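Local coordinates for protein profilin-2 (Acanthamoeba castellanii, PDB 1F2K) that binds monomeric actin and phosphatidylinositol 4,5-bisphosphate, holding back actin polymerisation at high concentration and promoting it at low concentration, at residues A[65-70]-A[84-89]. Residues are numbered along the deposited sequence; the frame is centred on the assembly and turned at random.
Sequences TRYVTI and AGVITV
Val86 lays one methyl over the middle of the Tyr67 ring. This is a CH-pi contact: Val86 CG1 stands 3.8 Å from the centroid of the Tyr67 ring and only 7° off the ring normal. The valine torsion explains the aim, because a chi1 of 58° swings CG1 in between its own N and C. Val86 CB follows at the phenol end, 4.1 Å from Tyr67 CZ. Thr65 CG2 lies against the other face of the ring, nearer its margin than its centre, so the ring is held between two methyls. Gly85 meets the ring obliquely with its backbone, Tyr67 CE1 coming within 3.7 Å of Gly85 CA. The contact is small, apolar and buried. Leu62 also touches Tyr67, while Phe60, Ile97 and Val99 pack against Val86.

The strands holding 65-70 and 84-89 are not sheet neighbours. Strand 76-81 runs between them and is hydrogen-bonded to both through its backbone: Lys80 to Val68, Gly79 to Val86. Tyr67 and Val86 therefore meet across an intervening strand, on one face of the curved antiparallel beta-sheet of the profilin fold.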
ATOM      1  N   THR A  65       3.840 -11.147   6.082  1.00 51.01           N
ATOM      2  CA  THR A  65       2.735 -10.908   7.025  1.00 42.32           C
ATOM      3  C   THR A  65       1.424 -11.064   6.284  1.00 39.33           C
ATOM      4  O   THR A  65       1.383 -10.859   5.070  1.00 41.96           O
ATOM      5  CB  THR A  65       2.773  -9.485   7.611  1.00 26.85           C
ATOM      6  OG1 THR A  65       3.957  -9.316   8.405  1.00 40.93           O
ATOM      7  CG2 THR A  65       1.576  -9.245   8.461  1.00 49.17           C
ATOM      8  N   ARG A  66       0.384 -11.459   7.021  1.00 41.67           N
ATOM      9  CA  ARG A  66      -0.973 -11.659   6.498  1.00 42.87           C
ATOM     10  C   ARG A  66      -1.825 -10.542   7.089  1.00 46.63           C
ATOM     11  O   ARG A  66      -1.597 -10.104   8.244  1.00 41.74           O
ATOM     12  CB  ARG A  66      -1.551 -13.005   6.964  1.00 46.50           C
ATOM     13  CG  ARG A  66      -2.997 -13.272   6.489  1.00 54.38           C
ATOM     14  CD  ARG A  66      -3.034 -13.651   5.015  1.00 48.73           C
ATOM     15  NE  ARG A  66      -4.225 -14.413   4.619  1.00 48.55           N
ATOM     16  CZ  ARG A  66      -4.399 -14.940   3.402  1.00 51.34           C
ATOM     17  NH1 ARG A  66      -3.467 -14.798   2.473  1.00 63.81           N
ATOM     18  NH2 ARG A  66      -5.523 -15.568   3.081  1.00 55.88           N
ATOM     19  N   TYR A  67      -2.826 -10.099   6.327  1.00 44.11           N
ATOM     20  CA  TYR A  67      -3.668  -9.004   6.791  1.00 39.35           C
ATOM     21  C   TYR A  67      -5.166  -9.267   6.646  1.00 36.05           C
ATOM     22  O   TYR A  67      -5.607 -10.115   5.874  1.00 37.33           O
ATOM     23  CB  TYR A  67      -3.288  -7.709   6.043  1.00 28.93           C
ATOM     24  CG  TYR A  67      -1.893  -7.137   6.383  1.00 25.62           C
ATOM     25  CD1 TYR A  67      -1.690  -6.301   7.476  1.00 27.70           C
ATOM     26  CD2 TYR A  67      -0.786  -7.425   5.574  1.00 27.69           C
ATOM     27  CE1 TYR A  67      -0.412  -5.752   7.740  1.00 21.76           C
ATOM     28  CE2 TYR A  67       0.462  -6.913   5.833  1.00 34.45           C
ATOM     29  CZ  TYR A  67       0.646  -6.065   6.913  1.00 28.71           C
ATOM     30  OH  TYR A  67       1.888  -5.505   7.118  1.00 23.32           O
ATOM     31  N   VAL A  68      -5.936  -8.520   7.417  1.00 44.81           N
ATOM     32  CA  VAL A  68      -7.378  -8.619   7.400  1.00 44.59           C
ATOM     33  C   VAL A  68      -7.942  -7.323   6.827  1.00 49.01           C
ATOM     34  O   VAL A  68      -7.610  -6.201   7.256  1.00 41.69           O
ATOM     35  CB  VAL A  68      -7.903  -8.897   8.845  1.00 55.03           C
ATOM     36  CG1 VAL A  68      -9.443  -8.741   8.931  1.00 33.53           C
ATOM     37  CG2 VAL A  68      -7.460 -10.319   9.254  1.00 39.15           C
ATOM     38  N   THR A  69      -8.807  -7.498   5.844  1.00 45.50           N
ATOM     39  CA  THR A  69      -9.424  -6.385   5.154  1.00 35.04           C
ATOM     40  C   THR A  69     -10.365  -5.522   5.996  1.00 39.35           C
ATOM     41  O   THR A  69     -11.429  -5.986   6.418  1.00 46.80           O
ATOM     42  CB  THR A  69     -10.163  -6.928   3.953  1.00 26.18           C
ATOM     43  OG1 THR A  69      -9.334  -7.906   3.322  1.00 29.27           O
ATOM     44  CG2 THR A  69     -10.516  -5.820   2.953  1.00 41.22           C
ATOM     45  N   ILE A  70      -9.975  -4.272   6.243  1.00 40.12           N
ATOM     46  CA  ILE A  70     -10.823  -3.353   6.995  1.00 36.70           C
ATOM     47  C   ILE A  70     -11.601  -2.549   5.977  1.00 45.29           C
ATOM     48  O   ILE A  70     -12.809  -2.362   6.124  1.00 51.51           O
ATOM     49  CB  ILE A  70     -10.076  -2.269   7.744  1.00 39.24           C
ATOM     50  CG1 ILE A  70      -8.945  -2.827   8.561  1.00 49.04           C
ATOM     51  CG2 ILE A  70     -11.020  -1.559   8.670  1.00 50.55           C
ATOM     52  CD1 ILE A  70      -8.148  -1.668   9.170  1.00 38.18           C
ATOM     53  N   ALA A  84      -0.492  -3.041  14.188  1.00 53.92           N
ATOM     54  CA  ALA A  84       0.058  -2.811  12.858  1.00 43.96           C
ATOM     55  C   ALA A  84      -1.025  -2.755  11.774  1.00 44.75           C
ATOM     56  O   ALA A  84      -2.250  -2.760  12.063  1.00 48.23           O
ATOM     57  CB  ALA A  84       1.086  -3.898  12.524  1.00 35.30           C
ATOM     58  N   GLY A  85      -0.554  -2.650  10.530  1.00 41.29           N
ATOM     59  CA  GLY A  85      -1.436  -2.588   9.376  1.00 33.41           C
ATOM     60  C   GLY A  85      -0.773  -2.037   8.129  1.00 34.59           C
ATOM     61  O   GLY A  85       0.388  -1.629   8.130  1.00 39.97           O
ATOM     62  N   VAL A  86      -1.528  -2.012   7.047  1.00 38.95           N
ATOM     63  CA  VAL A  86      -1.001  -1.527   5.791  1.00 35.47           C
ATOM     64  C   VAL A  86      -2.047  -0.694   5.088  1.00 39.64           C
ATOM     65  O   VAL A  86      -3.231  -1.077   5.040  1.00 31.76           O
ATOM     66  CB  VAL A  86      -0.630  -2.705   4.875  1.00 36.55           C
ATOM     67  CG1 VAL A  86      -1.835  -3.568   4.642  1.00 29.52           C
ATOM     68  CG2 VAL A  86      -0.104  -2.193   3.546  1.00 29.85           C
ATOM     69  N   ILE A  87      -1.623   0.458   4.562  1.00 34.69           N
ATOM     70  CA  ILE A  87      -2.541   1.331   3.808  1.00 30.21           C
ATOM     71  C   ILE A  87      -2.186   1.201   2.326  1.00 31.04           C
ATOM     72  O   ILE A  87      -1.031   1.461   1.962  1.00 29.96           O
ATOM     73  CB  ILE A  87      -2.353   2.807   4.190  1.00 21.80           C
ATOM     74  CG1 ILE A  87      -2.495   2.994   5.698  1.00 34.40           C
ATOM     75  CG2 ILE A  87      -3.351   3.644   3.489  1.00 25.06           C
ATOM     76  CD1 ILE A  87      -3.877   2.759   6.250  1.00 24.56           C
ATOM     77  N   THR A  88      -3.107   0.761   1.464  1.00 29.99           N
ATOM     78  CA  THR A  88      -2.734   0.712   0.037  1.00 27.31           C
ATOM     79  C   THR A  88      -3.743   1.538  -0.678  1.00 19.36           C
ATOM     80  O   THR A  88      -4.886   1.556  -0.285  1.00 28.19           O
ATOM     81  CB  THR A  88      -2.687  -0.696  -0.573  1.00 15.87           C
ATOM     82  OG1 THR A  88      -4.009  -1.210  -0.713  1.00 32.33           O
ATOM     83  CG2 THR A  88      -1.843  -1.603   0.303  1.00 22.95           C
ATOM     84  N   VAL A  89      -3.282   2.259  -1.693  1.00 22.99           N
ATOM     85  CA  VAL A  89      -4.112   3.150  -2.501  1.00 23.73           C
ATOM     86  C   VAL A  89      -3.736   2.987  -3.954  1.00 27.03           C
ATOM     87  O   VAL A  89      -2.539   2.798  -4.266  1.00 33.36           O
ATOM     88  CB  VAL A  89      -3.890   4.617  -2.134  1.00 23.88           C
ATOM     89  CG1 VAL A  89      -4.923   5.512  -2.864  1.00 12.15           C
ATOM     90  CG2 VAL A  89      -3.983   4.782  -0.655  1.00 20.62           C
TER